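Local coordinates for methyltransferase-like protein (Saccharopolyspora spinosa, PDB 4PNE), which catalyses a [4+2] cycloaddition in spinosyn biosynthesis, using a fold like that of S-adenosylmethionine-dependent methyltransferases and binding S-adenosyl-L-homocysteine, at residues A[169-174]-A[219-224]; A[178-183]-A[233-238]; A[197-202]-A[291-296]; A[213-218]-A[284-289]. All coordinates share one frame; numbering follows the deposited sequence.

Contacts 1, 2 and 3 are buried; contact 4, furthest out, is only partly so. Contact 3 is sheet core, two strands zipped by backbone hydrogen bonds. Contact 1 lies next to it, tied on through Cys-221 O and Lys-200 N, but its chemistry is an arginine reaching carbonyl oxygens of a loop that lines the S-adenosyl-L-homocysteine pocket. Contact 2 is apolar and joins helix 176-186 to the end of helix 223-233 and the start of strand 236-242, which neighbours strand 290-298 of contact 3. Contact 4 packs two loops together through a proline CH-pi contact and aromatic rings, and Arg-201 of contact 3 reaches its residues His-288 and Asp-289.

Contact 1: A[169-174]-A[219-224]; sequences SLLEMS and RICLAE. With SAH (S-adenosyl-L-homocysteine), chain C.
The guanidinium of Arg-219 turns one edge to the loop 169-174, and near its plane at that edge sits the carbonyl oxygen of Met-173. This loop follows strand 161-167 in the Rossmann-like methyltransferase fold. Arg-219 NH1 donates to Met-173 O at 2.7 Å, with the oxygen only 5° out of the guanidinium plane. NH2 adds weak bonds to Met-173 O and to Ser-174 O, so two nitrogens hold the loop where it leaves its 3-10 turn. The chain of Arg-219 runs extended and then bends at chi3 (-84°), which carries the group alongside the turn. Leu-171 packs both its methyls on Cys-221 CB, each at 3.8 Å, with CD2 also near Arg-219 CD. On the other side of the loop is S-adenosyl-L-homocysteine: Met-173 CE rests 3.9 Å from its C6 in the adenine, and Glu-172 OE1 approaches its C5' at 3.2 Å, while Glu-172 OE2 is held by Tyr-43. A water bridges the backbones, donating a hydrogen to Leu-171 O at 2.7 Å and accepting one from Arg-219 N.

Contact 2: A[178-183]-A[233-238]; sequences RAIREI and AGFEIL
Ala-233 and Phe-235 flank Gly-234, the glycine of the Schellman motif that ends helix 223-233, and both press on helix 176-186. Between them Gly-234, at a phi of 122°, turns the chain out of the helix. Ala-233 CB meets Ile-180 CG2 at 3.4 Å, closer than ordinary van der Waals contact, and has Arg-181 CG beside it at 4.0 Å on the exposed flank. The Ile-180 branch that does this touching is the one anti to the backbone N; it also faces Phe-235, with CG2 3.8 Å from CE2. In the methyltransferase-like fold this is where a helix lying against the central sheet meets the chain entering strand 236-242, the edge strand of that sheet. The Phe-235 ring comes in edge first: Ile-180 O lies near its plane, 3.6 Å from CE2. Further along the same edge Ile-183 CG2 approaches Phe-235 CZ at 4.2 Å, the two side chains crossing at about a right angle. Phe-235 and Ile-183 both also touch Leu-193 of strand 191-200.

Contact 3: A[197-202]-A[291-296]; sequences EVVKRE and GYAILT
Tyr-292 has CG roughly anti to its backbone nitrogen (chi1 -154°) and its ring turned by a chi2 of 84°, which folds the ring back across strand 197-200 so that Glu-197 O lies over one face, off centre. Glu-197 O is 3.3 Å from Tyr-292 CD1. At the ring edge Val-198 CG2, the methyl beside the backbone N, reaches Tyr-292 CE1 at 3.7 Å. The strands themselves run antiparallel. Glu-197 and Ala-293 form a hydrogen-bonded pair, Ala-293 N to Glu-197 O measuring 3.0 Å. Val-198 faces Tyr-292 in the non-hydrogen-bonded pair, and Val-199 pairs with Gly-291, whose N donates to Val-199 O at 2.8 Å. The return bond, Val-199 N to Gly-291 O, is straight at its hydrogen, but its donor stands above the carbonyl plane, 54° out of it. The Tyr-292 hydroxyl is hydrogen-bonded to Gln-168 and Thr-196. Strand 290-298 lies between strands 191-200 and 236-242, antiparallel to both, in the 3-2-1-4-5-7-6 order of class I methyltransferases; Leu-80 of helix 73-88 touches Tyr-292 on one face of the sheet, while helix 223-233 packs on Glu-197 and Ala-293 on the other.

Contact 4: A[213-218]-A[284-289]; sequences RWPTGL and EKYAHD
Tyr-286 and Pro-215 make the tight part of this contact, the proline ring tilted so that its CB-CG-CD edge turns onto one face of the phenol. Pro-215 CD sits over the centre, 3.7 Å from the Tyr-286 ring centroid and 12° off its normal, a CH-pi contact, and Pro-215 CG comes to 3.4 Å of Tyr-286 CD1. Tyr-286 reaches this place with CG set between its backbone N and carbonyl carbon (chi1 58°), which aims the ring across at the loop 213-218. At its far end Thr-216 CG2 touches the hydroxyl oxygen, 3.3 Å from Tyr-286 OH, and that oxygen is hydrogen-bonded to Ala-279 O of helix 271-281. Pro-215 is itself part of a type I beta turn from Trp-214 to Gly-217, closed by Gly-217 N to Trp-214 O at 2.8 Å. The turn belongs to the loop between strand 191-200 and helix 223-233 of the methyltransferase-like fold, while Tyr-286 lies in the loop leading into the last strand, 290-298. Looser contacts surround the CH-pi contact. Trp-214 CE3 stands 4.0 Å from Tyr-286 CD2. Trp-214 CH2 is 4.0 Å from CB of the partly exposed Asp-289, whose carboxylate lies nearly coplanar with the indole, 22° apart. No hydrogen bond crosses between the segments. Pro-215, though exposed, packs its inner edge on the tyrosine.

Contact 1: A[169-174]-A[219-224]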
loop_
_atom_site.group_PDB
_atom_site.type_symbol
_atom_site.label_atom_id
_atom_site.label_comp_id
_atom_site.label_asym_id
_atom_site.label_seq_id
_atom_site.Cartn_x
_atom_site.Cartn_y
_atom_site.Cartn_z
ATOM N N SER A 169 2.847 1.780 -0.437
ATOM C CA SER A 169 2.851 3.199 -0.791
ATOM C C SER A 169 4.246 3.838 -0.842
ATOM O O SER A 169 4.474 4.720 -1.657
ATOM C CB SER A 169 1.959 3.970 0.167
ATOM O OG SER A 169 2.460 3.849 1.471
ATOM N N LEU A 170 5.193 3.406 -0.004
ATOM C CA LEU A 170 6.473 4.111 0.067
ATOM C C LEU A 170 7.240 4.080 -1.246
ATOM O O LEU A 170 7.888 5.055 -1.613
ATOM C CB LEU A 170 7.347 3.512 1.185
ATOM C CG LEU A 170 6.843 3.707 2.612
ATOM C CD1 LEU A 170 7.734 3.018 3.596
ATOM C CD2 LEU A 170 6.772 5.189 2.930
ATOM N N LEU A 171 7.186 2.979 -1.976
ATOM C CA LEU A 171 8.007 2.902 -3.172
ATOM C C LEU A 171 7.439 3.718 -4.337
ATOM O O LEU A 171 8.124 3.957 -5.318
ATOM C CB LEU A 171 8.216 1.449 -3.581
ATOM C CG LEU A 171 9.132 0.643 -2.658
ATOM C CD1 LEU A 171 9.359 -0.730 -3.255
ATOM C CD2 LEU A 171 10.496 1.306 -2.450
ATOM N N GLU A 172 6.221 4.216 -4.187
ATOM C CA GLU A 172 5.640 5.119 -5.186
ATOM C C GLU A 172 6.075 6.557 -5.030
ATOM O O GLU A 172 5.769 7.394 -5.867
ATOM C CB GLU A 172 4.120 5.079 -5.116
ATOM C CG GLU A 172 3.597 3.758 -5.548
ATOM C CD GLU A 172 2.099 3.723 -5.686
ATOM O OE1 GLU A 172 1.404 4.672 -5.261
ATOM O OE2 GLU A 172 1.635 2.738 -6.251
ATOM N N MET A 173 6.756 6.862 -3.946
ATOM C CA MET A 173 7.064 8.239 -3.644
ATOM C C MET A 173 8.373 8.677 -4.261
ATOM O O MET A 173 9.288 7.877 -4.355
ATOM C CB MET A 173 7.082 8.416 -2.145
ATOM C CG MET A 173 5.789 7.913 -1.561
ATOM S SD MET A 173 5.689 8.241 0.174
ATOM C CE MET A 173 4.104 7.480 0.559
ATOM N N SER A 174 8.473 9.943 -4.663
ATOM C CA SER A 174 9.690 10.396 -5.330
ATOM C C SER A 174 10.858 10.326 -4.362
ATOM O O SER A 174 11.956 9.964 -4.746
ATOM C CB SER A 174 9.524 11.810 -5.898
ATOM O OG SER A 174 9.222 12.763 -4.899
ATOM N N ARG A 219 9.227 1.225 -8.683
ATOM C CA ARG A 219 10.645 1.232 -8.296
ATOM C C ARG A 219 11.076 -0.176 -7.808
ATOM O O ARG A 219 10.363 -0.810 -7.053
ATOM C CB ARG A 219 10.854 2.288 -7.204
ATOM C CG ARG A 219 12.217 2.330 -6.601
ATOM C CD ARG A 219 12.229 3.280 -5.409
ATOM N NE ARG A 219 12.419 4.685 -5.795
ATOM C CZ ARG A 219 11.584 5.684 -5.502
ATOM N NH1 ARG A 219 10.448 5.447 -4.869
ATOM N NH2 ARG A 219 11.869 6.927 -5.876
ATOM N N ILE A 220 12.214 -0.673 -8.286
ATOM C CA ILE A 220 12.756 -1.950 -7.827
ATOM C C ILE A 220 13.570 -1.708 -6.558
ATOM O O ILE A 220 14.452 -0.844 -6.511
ATOM C CB ILE A 220 13.642 -2.633 -8.899
ATOM C CG1 ILE A 220 12.877 -2.760 -10.222
ATOM C CG2 ILE A 220 14.179 -3.998 -8.409
ATOM C CD1 ILE A 220 13.529 -3.670 -11.225
ATOM N N CYS A 221 13.269 -2.481 -5.528
ATOM C CA CYS A 221 13.927 -2.333 -4.254
ATOM C C CYS A 221 13.998 -3.694 -3.551
ATOM O O CYS A 221 12.996 -4.432 -3.529
ATOM C CB CYS A 221 13.131 -1.305 -3.435
ATOM S SG CYS A 221 13.770 -0.850 -1.851
ATOM N N LEU A 222 15.118 -3.999 -2.913
ATOM C CA LEU A 222 15.191 -5.146 -1.997
ATOM C C LEU A 222 14.515 -4.842 -0.650
ATOM O O LEU A 222 14.541 -3.712 -0.189
ATOM C CB LEU A 222 16.646 -5.525 -1.722
ATOM C CG LEU A 222 17.486 -5.933 -2.926
ATOM C CD1 LEU A 222 18.967 -5.891 -2.561
ATOM C CD2 LEU A 222 17.101 -7.316 -3.368
ATOM N N ALA A 223 13.946 -5.852 0.001
ATOM C CA ALA A 223 13.448 -5.681 1.348
ATOM C C ALA A 223 14.552 -5.187 2.276
ATOM O O ALA A 223 14.315 -4.361 3.152
ATOM C CB ALA A 223 12.870 -6.973 1.872
ATOM N N GLU A 224 15.757 -5.704 2.070
ATOM C CA GLU A 224 16.913 -5.319 2.862
ATOM C C GLU A 224 17.205 -3.820 2.737
ATOM O O GLU A 224 17.674 -3.197 3.692
ATOM C CB GLU A 224 18.141 -6.142 2.430
ATOM C CG GLU A 224 18.010 -7.662 2.678
ATOM C CD GLU A 224 17.414 -8.464 1.512
ATOM O OE1 GLU A 224 16.681 -7.921 0.642
ATOM O OE2 GLU A 224 17.681 -9.680 1.482
HETATM N N SAH C . -2.629 1.122 1.013
HETATM C CA SAH C . -3.666 0.993 -0.016
HETATM C CB SAH C . -3.257 1.518 -1.389
HETATM C CG SAH C . -1.897 1.150 -1.928
HETATM S SD SAH C . -1.708 1.721 -3.624
HETATM C C SAH C . -4.089 -0.447 -0.115
HETATM O O SAH C . -5.129 -0.729 -0.682
HETATM O OXT SAH C . -3.424 -1.315 0.457
HETATM C "C5'" SAH C . -0.578 3.096 -3.284
HETATM C "C4'" SAH C . -1.238 4.277 -2.588
HETATM O "O4'" SAH C . -0.239 5.196 -2.163
HETATM C "C3'" SAH C . -2.177 5.078 -3.472
HETATM O "O3'" SAH C . -3.341 5.304 -2.698
HETATM C "C2'" SAH C . -1.409 6.359 -3.757
HETATM O "O2'" SAH C . -2.180 7.520 -4.063
HETATM C "C1'" SAH C . -0.619 6.514 -2.459
HETATM N N9 SAH C . 0.533 7.425 -2.599
HETATM C C8 SAH C . 1.518 7.462 -3.531
HETATM N N7 SAH C . 2.340 8.507 -3.284
HETATM C C5 SAH C . 1.867 9.148 -2.197
HETATM C C6 SAH C . 2.281 10.273 -1.515
HETATM N N6 SAH C . 3.362 10.948 -1.878
HETATM N N1 SAH C . 1.595 10.672 -0.424
HETATM C C2 SAH C . 0.474 9.991 0.004
HETATM N N3 SAH C . 0.026 8.905 -0.692
HETATM C C4 SAH C . 0.737 8.478 -1.759
HETATM O O HOH W 1 7.700 3.612 -7.973
#

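Contact 2: A[178-183]-A[233-238]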
loop_
_atom_site.group_PDB
_atom_site.type_symbol
_atom_site.label_atom_id
_atom_site.label_comp_id
_atom_site.label_asym_id
_atom_site.label_seq_id
_atom_site.Cartn_x
_atom_site.Cartn_y
_atom_site.Cartn_z
ATOM N N ARG A 178 12.199 10.726 2.750
ATOM C CA ARG A 178 11.548 11.910 3.275
ATOM C C ARG A 178 10.222 11.546 3.913
ATOM O O ARG A 178 9.913 11.994 4.996
ATOM C CB ARG A 178 11.311 12.921 2.167
ATOM C CG ARG A 178 10.685 14.205 2.619
ATOM C CD ARG A 178 10.561 15.174 1.458
ATOM N NE ARG A 178 11.857 15.481 0.863
ATOM C CZ ARG A 178 12.686 16.413 1.320
ATOM N NH1 ARG A 178 12.364 17.135 2.390
ATOM N NH2 ARG A 178 13.845 16.618 0.709
ATOM N N ALA A 179 9.440 10.715 3.234
ATOM C CA ALA A 179 8.184 10.244 3.811
ATOM C C ALA A 179 8.426 9.412 5.081
ATOM O O ALA A 179 7.683 9.489 6.070
ATOM C CB ALA A 179 7.425 9.438 2.804
ATOM N N ILE A 180 9.451 8.576 5.056
ATOM C CA ILE A 180 9.746 7.761 6.219
ATOM C C ILE A 180 10.079 8.642 7.445
ATOM O O ILE A 180 9.600 8.383 8.552
ATOM C CB ILE A 180 10.899 6.800 5.914
ATOM C CG1 ILE A 180 10.409 5.672 4.984
ATOM C CG2 ILE A 180 11.461 6.214 7.209
ATOM C CD1 ILE A 180 11.519 4.863 4.423
ATOM N N ARG A 181 10.885 9.682 7.253
ATOM C CA ARG A 181 11.186 10.602 8.340
ATOM C C ARG A 181 9.918 11.337 8.825
ATOM O O ARG A 181 9.788 11.605 10.015
ATOM C CB ARG A 181 12.259 11.603 7.916
ATOM C CG ARG A 181 13.590 10.936 7.693
ATOM C CD ARG A 181 14.736 11.923 7.563
ATOM N NE ARG A 181 14.566 12.801 6.413
ATOM C CZ ARG A 181 14.988 12.540 5.175
ATOM N NH1 ARG A 181 15.601 11.401 4.882
ATOM N NH2 ARG A 181 14.768 13.426 4.212
ATOM N N GLU A 182 8.989 11.640 7.931
ATOM C CA GLU A 182 7.759 12.303 8.346
ATOM C C GLU A 182 6.887 11.380 9.187
ATOM O O GLU A 182 6.283 11.790 10.194
ATOM C CB GLU A 182 6.986 12.768 7.117
ATOM C CG GLU A 182 7.452 14.101 6.589
ATOM C CD GLU A 182 7.150 15.235 7.562
ATOM O OE1 GLU A 182 7.992 15.537 8.454
ATOM O OE2 GLU A 182 6.037 15.801 7.452
ATOM N N ILE A 183 6.812 10.125 8.771
ATOM C CA ILE A 183 6.043 9.159 9.545
ATOM C C ILE A 183 6.641 9.034 10.946
ATOM O O ILE A 183 5.907 9.007 11.950
ATOM C CB ILE A 183 5.966 7.761 8.854
ATOM C CG1 ILE A 183 5.187 7.859 7.552
ATOM C CG2 ILE A 183 5.269 6.771 9.767
ATOM C CD1 ILE A 183 5.344 6.678 6.648
ATOM N N ALA A 233 16.399 6.214 9.283
ATOM C CA ALA A 233 15.551 7.326 9.642
ATOM C C ALA A 233 15.373 7.439 11.156
ATOM O O ALA A 233 14.978 8.491 11.647
ATOM C CB ALA A 233 14.193 7.182 8.974
ATOM N N GLY A 234 15.644 6.353 11.886
ATOM C CA GLY A 234 15.475 6.329 13.331
ATOM C C GLY A 234 14.519 5.256 13.847
ATOM O O GLY A 234 14.299 5.135 15.051
ATOM N N PHE A 235 13.937 4.458 12.951
ATOM C CA PHE A 235 13.067 3.394 13.423
ATOM C C PHE A 235 13.863 2.244 14.038
ATOM O O PHE A 235 14.972 1.950 13.574
ATOM C CB PHE A 235 12.232 2.847 12.286
ATOM C CG PHE A 235 11.054 3.701 11.940
ATOM C CD1 PHE A 235 9.867 3.571 12.632
ATOM C CD2 PHE A 235 11.118 4.602 10.897
ATOM C CE1 PHE A 235 8.781 4.346 12.305
ATOM C CE2 PHE A 235 10.014 5.375 10.570
ATOM C CZ PHE A 235 8.862 5.237 11.265
ATOM N N GLU A 236 13.298 1.619 15.066
ATOM C CA GLU A 236 13.689 0.266 15.491
ATOM C C GLU A 236 12.934 -0.772 14.667
ATOM O O GLU A 236 11.715 -0.724 14.576
ATOM C CB GLU A 236 13.358 0.004 16.961
ATOM C CG GLU A 236 13.862 0.993 17.941
ATOM C CD GLU A 236 13.331 0.694 19.334
ATOM O OE1 GLU A 236 12.694 -0.378 19.512
ATOM O OE2 GLU A 236 13.530 1.531 20.233
ATOM N N ILE A 237 13.633 -1.730 14.094
ATOM C CA ILE A 237 12.963 -2.791 13.388
ATOM C C ILE A 237 12.522 -3.844 14.376
ATOM O O ILE A 237 13.349 -4.385 15.145
ATOM C CB ILE A 237 13.872 -3.426 12.323
ATOM C CG1 ILE A 237 14.476 -2.355 11.407
ATOM C CG2 ILE A 237 13.110 -4.461 11.541
ATOM C CD1 ILE A 237 13.451 -1.524 10.667
ATOM N N LEU A 238 11.227 -4.108 14.401
ATOM C CA LEU A 238 10.673 -5.126 15.276
ATOM C C LEU A 238 10.661 -6.475 14.571
ATOM O O LEU A 238 10.960 -7.515 15.186
ATOM C CB LEU A 238 9.269 -4.758 15.732
ATOM C CG LEU A 238 9.146 -3.494 16.590
ATOM C CD1 LEU A 238 7.695 -3.096 16.741
ATOM C CD2 LEU A 238 9.827 -3.667 17.942
#

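Contact 3: A[197-202]-A[291-296]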
loop_
_atom_site.group_PDB
_atom_site.type_symbol
_atom_site.label_atom_id
_atom_site.label_comp_id
_atom_site.label_asym_id
_atom_site.label_seq_id
_atom_site.Cartn_x
_atom_site.Cartn_y
_atom_site.Cartn_z
ATOM N N GLU A 197 5.434 -4.299 1.040
ATOM C CA GLU A 197 5.914 -3.862 -0.236
ATOM C C GLU A 197 6.236 -5.026 -1.141
ATOM O O GLU A 197 6.645 -6.123 -0.687
ATOM C CB GLU A 197 7.128 -2.964 -0.051
ATOM C CG GLU A 197 7.421 -2.090 -1.221
ATOM C CD GLU A 197 6.200 -1.313 -1.720
ATOM O OE1 GLU A 197 5.947 -0.229 -1.133
ATOM O OE2 GLU A 197 5.575 -1.781 -2.692
ATOM N N VAL A 198 6.025 -4.778 -2.429
ATOM C CA VAL A 198 6.584 -5.587 -3.511
ATOM C C VAL A 198 8.059 -5.267 -3.667
ATOM O O VAL A 198 8.417 -4.104 -3.857
ATOM C CB VAL A 198 5.840 -5.330 -4.854
ATOM C CG1 VAL A 198 6.448 -6.112 -5.997
ATOM C CG2 VAL A 198 4.347 -5.654 -4.710
ATOM N N VAL A 199 8.901 -6.284 -3.566
ATOM C CA VAL A 199 10.361 -6.119 -3.618
ATOM C C VAL A 199 10.999 -7.032 -4.664
ATOM O O VAL A 199 10.394 -7.965 -5.138
ATOM C CB VAL A 199 11.024 -6.407 -2.256
ATOM C CG1 VAL A 199 10.580 -5.388 -1.222
ATOM C CG2 VAL A 199 10.709 -7.820 -1.762
ATOM N N LYS A 200 12.246 -6.762 -5.012
ATOM C CA LYS A 200 13.044 -7.797 -5.654
ATOM C C LYS A 200 13.359 -8.847 -4.593
ATOM O O LYS A 200 13.840 -8.487 -3.509
ATOM C CB LYS A 200 14.316 -7.176 -6.228
ATOM C CG LYS A 200 15.133 -8.143 -7.062
ATOM C CD LYS A 200 16.254 -7.402 -7.761
ATOM C CE LYS A 200 16.889 -8.250 -8.855
ATOM N NZ LYS A 200 17.615 -9.395 -8.285
ATOM N N ARG A 201 13.029 -10.114 -4.851
ATOM C CA ARG A 201 13.111 -11.121 -3.798
ATOM C C ARG A 201 14.520 -11.272 -3.246
ATOM O O ARG A 201 14.703 -11.428 -2.050
ATOM C CB ARG A 201 12.651 -12.491 -4.309
ATOM C CG ARG A 201 12.694 -13.585 -3.227
ATOM C CD ARG A 201 12.299 -14.952 -3.748
ATOM N NE ARG A 201 13.111 -15.389 -4.878
ATOM C CZ ARG A 201 12.701 -15.440 -6.144
ATOM N NH1 ARG A 201 11.477 -15.109 -6.470
ATOM N NH2 ARG A 201 13.536 -15.863 -7.092
ATOM N N GLU A 202 15.505 -11.242 -4.128
ATOM C CA GLU A 202 16.883 -11.517 -3.720
ATOM C C GLU A 202 17.862 -10.818 -4.639
ATOM O O GLU A 202 17.505 -10.431 -5.741
ATOM C CB GLU A 202 17.140 -13.028 -3.693
ATOM C CG GLU A 202 16.770 -13.764 -4.967
ATOM C CD GLU A 202 16.809 -15.266 -4.764
ATOM O OE1 GLU A 202 17.900 -15.768 -4.422
ATOM O OE2 GLU A 202 15.751 -15.926 -4.857
ATOM N N GLY A 291 9.289 -10.491 -5.008
ATOM C CA GLY A 291 8.882 -11.124 -3.763
ATOM C C GLY A 291 8.080 -10.120 -2.976
ATOM O O GLY A 291 7.600 -9.117 -3.524
ATOM N N TYR A 292 7.938 -10.376 -1.684
ATOM C CA TYR A 292 7.069 -9.533 -0.860
ATOM C C TYR A 292 7.547 -9.503 0.586
ATOM O O TYR A 292 7.984 -10.516 1.129
ATOM C CB TYR A 292 5.633 -10.041 -0.936
ATOM C CG TYR A 292 4.609 -8.974 -0.666
ATOM C CD1 TYR A 292 4.189 -8.134 -1.679
ATOM C CD2 TYR A 292 4.087 -8.769 0.611
ATOM C CE1 TYR A 292 3.266 -7.144 -1.453
ATOM C CE2 TYR A 292 3.166 -7.776 0.852
ATOM C CZ TYR A 292 2.752 -6.962 -0.177
ATOM O OH TYR A 292 1.831 -5.963 0.054
ATOM N N ALA A 293 7.433 -8.332 1.225
ATOM C CA ALA A 293 7.908 -8.121 2.606
ATOM C C ALA A 293 6.832 -7.516 3.482
ATOM O O ALA A 293 6.086 -6.640 3.031
ATOM C CB ALA A 293 9.157 -7.213 2.598
ATOM N N ILE A 294 6.699 -8.033 4.704
ATOM C CA ILE A 294 5.962 -7.383 5.759
ATOM C C ILE A 294 6.958 -6.943 6.822
ATOM O O ILE A 294 7.714 -7.773 7.344
ATOM C CB ILE A 294 4.887 -8.304 6.398
ATOM C CG1 ILE A 294 3.956 -8.876 5.322
ATOM C CG2 ILE A 294 4.100 -7.543 7.456
ATOM C CD1 ILE A 294 2.998 -9.949 5.892
ATOM N N LEU A 295 7.048 -5.637 7.063
ATOM C CA LEU A 295 7.959 -5.054 8.051
ATOM C C LEU A 295 7.180 -4.365 9.175
ATOM O O LEU A 295 6.212 -3.642 8.923
ATOM C CB LEU A 295 8.886 -4.038 7.376
ATOM C CG LEU A 295 9.489 -4.439 6.011
ATOM C CD1 LEU A 295 10.305 -3.300 5.397
ATOM C CD2 LEU A 295 10.322 -5.721 6.129
ATOM N N THR A 296 7.609 -4.561 10.419
ATOM C CA THR A 296 7.080 -3.839 11.573
ATOM C C THR A 296 8.244 -3.092 12.195
ATOM O O THR A 296 9.328 -3.642 12.422
ATOM C CB THR A 296 6.416 -4.784 12.586
ATOM O OG1 THR A 296 5.514 -5.656 11.891
ATOM C CG2 THR A 296 5.659 -4.002 13.660
#

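Contact 4: A[213-218]-A[284-289]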
loop_
_atom_site.group_PDB
_atom_site.type_symbol
_atom_site.label_atom_id
_atom_site.label_comp_id
_atom_site.label_asym_id
_atom_site.label_seq_id
_atom_site.Cartn_x
_atom_site.Cartn_y
_atom_site.Cartn_z
ATOM N N ARG A 213 13.036 0.327 -12.614
ATOM C CA ARG A 213 11.613 0.101 -12.357
ATOM C C ARG A 213 11.142 -1.226 -12.945
ATOM O O ARG A 213 11.587 -1.637 -14.007
ATOM C CB ARG A 213 10.778 1.252 -12.937
ATOM C CG ARG A 213 11.145 2.604 -12.357
ATOM C CD ARG A 213 10.240 3.739 -12.789
ATOM N NE ARG A 213 10.587 4.935 -12.022
ATOM C CZ ARG A 213 10.159 5.191 -10.791
ATOM N NH1 ARG A 213 9.335 4.343 -10.180
ATOM N NH2 ARG A 213 10.548 6.305 -10.172
ATOM N N TRP A 214 10.205 -1.882 -12.263
ATOM C CA TRP A 214 9.509 -3.002 -12.867
ATOM C C TRP A 214 8.696 -2.468 -14.052
ATOM O O TRP A 214 8.418 -1.274 -14.116
ATOM C CB TRP A 214 8.576 -3.711 -11.877
ATOM C CG TRP A 214 9.244 -4.230 -10.638
ATOM C CD1 TRP A 214 9.216 -3.662 -9.400
ATOM C CD2 TRP A 214 10.024 -5.429 -10.507
ATOM N NE1 TRP A 214 9.930 -4.418 -8.520
ATOM C CE2 TRP A 214 10.428 -5.511 -9.174
ATOM C CE3 TRP A 214 10.410 -6.445 -11.389
ATOM C CZ2 TRP A 214 11.202 -6.559 -8.685
ATOM C CZ3 TRP A 214 11.188 -7.474 -10.908
ATOM C CH2 TRP A 214 11.581 -7.520 -9.562
ATOM N N PRO A 215 8.285 -3.359 -14.975
ATOM C CA PRO A 215 7.490 -2.927 -16.133
ATOM C C PRO A 215 6.166 -2.256 -15.779
ATOM O O PRO A 215 5.602 -1.537 -16.602
ATOM C CB PRO A 215 7.245 -4.234 -16.875
ATOM C CG PRO A 215 8.438 -5.056 -16.581
ATOM C CD PRO A 215 8.649 -4.785 -15.096
ATOM N N THR A 216 5.673 -2.508 -14.571
ATOM C CA THR A 216 4.487 -1.849 -14.051
ATOM C C THR A 216 4.741 -0.404 -13.665
ATOM O O THR A 216 3.794 0.322 -13.342
ATOM C CB THR A 216 3.979 -2.558 -12.817
ATOM O OG1 THR A 216 5.038 -2.572 -11.849
ATOM C CG2 THR A 216 3.543 -4.011 -13.138
ATOM N N GLY A 217 6.014 -0.006 -13.635
ATOM C CA GLY A 217 6.385 1.329 -13.213
ATOM C C GLY A 217 6.867 1.421 -11.773
ATOM O O GLY A 217 7.361 2.463 -11.363
ATOM N N LEU A 218 6.691 0.355 -10.992
ATOM C CA LEU A 218 7.147 0.356 -9.605
ATOM C C LEU A 218 8.689 0.319 -9.496
ATOM O O LEU A 218 9.352 -0.515 -10.116
ATOM C CB LEU A 218 6.535 -0.828 -8.862
ATOM C CG LEU A 218 6.879 -0.953 -7.385
ATOM C CD1 LEU A 218 6.239 0.156 -6.583
ATOM C CD2 LEU A 218 6.515 -2.333 -6.871
ATOM N N GLU A 284 4.624 -12.590 -16.827
ATOM C CA GLU A 284 5.527 -13.728 -16.969
ATOM C C GLU A 284 6.947 -13.304 -17.279
ATOM O O GLU A 284 7.888 -14.068 -17.012
ATOM C CB GLU A 284 5.022 -14.699 -18.052
ATOM C CG GLU A 284 3.859 -15.570 -17.562
ATOM C CD GLU A 284 3.531 -16.712 -18.494
ATOM O OE1 GLU A 284 3.864 -16.617 -19.697
ATOM O OE2 GLU A 284 2.911 -17.689 -18.019
ATOM N N LYS A 285 7.143 -12.116 -17.835
ATOM C CA LYS A 285 8.510 -11.669 -18.126
ATOM C C LYS A 285 9.309 -11.270 -16.886
ATOM O O LYS A 285 10.524 -11.249 -16.943
ATOM C CB LYS A 285 8.501 -10.484 -19.089
ATOM C CG LYS A 285 7.790 -10.732 -20.400
ATOM C CD LYS A 285 8.532 -11.715 -21.284
ATOM C CE LYS A 285 7.794 -11.901 -22.611
ATOM N NZ LYS A 285 8.575 -12.655 -23.619
ATOM N N TYR A 286 8.656 -10.994 -15.758
ATOM C CA TYR A 286 9.402 -10.465 -14.613
ATOM C C TYR A 286 8.944 -10.895 -13.238
ATOM O O TYR A 286 9.717 -10.758 -12.294
ATOM C CB TYR A 286 9.386 -8.930 -14.647
ATOM C CG TYR A 286 7.989 -8.352 -14.639
ATOM C CD1 TYR A 286 7.306 -8.168 -15.818
ATOM C CD2 TYR A 286 7.344 -8.026 -13.454
ATOM C CE1 TYR A 286 5.997 -7.671 -15.830
ATOM C CE2 TYR A 286 6.053 -7.532 -13.451
ATOM C CZ TYR A 286 5.376 -7.357 -14.640
ATOM O OH TYR A 286 4.075 -6.855 -14.636
ATOM N N ALA A 287 7.705 -11.353 -13.083
ATOM C CA ALA A 287 7.134 -11.519 -11.749
ATOM C C ALA A 287 7.878 -12.582 -10.921
ATOM O O ALA A 287 7.853 -12.565 -9.677
ATOM C CB ALA A 287 5.683 -11.876 -11.851
ATOM N N HIS A 288 8.528 -13.520 -11.605
ATOM C CA HIS A 288 9.237 -14.566 -10.889
ATOM C C HIS A 288 10.404 -14.005 -10.024
ATOM O O HIS A 288 10.879 -14.671 -9.105
ATOM C CB HIS A 288 9.767 -15.617 -11.857
ATOM C CG HIS A 288 10.660 -16.607 -11.194
ATOM N ND1 HIS A 288 10.204 -17.438 -10.197
ATOM C CD2 HIS A 288 11.983 -16.856 -11.322
ATOM C CE1 HIS A 288 11.202 -18.178 -9.756
ATOM N NE2 HIS A 288 12.293 -17.851 -10.427
ATOM N N ASP A 289 10.873 -12.802 -10.363
ATOM C CA ASP A 289 11.933 -12.110 -9.653
ATOM C C ASP A 289 11.411 -11.261 -8.500
ATOM O O ASP A 289 12.191 -10.818 -7.656
ATOM C CB ASP A 289 12.716 -11.209 -10.613
ATOM C CG ASP A 289 13.448 -12.005 -11.692
ATOM O OD1 ASP A 289 14.036 -13.056 -11.352
ATOM O OD2 ASP A 289 13.400 -11.588 -12.867
#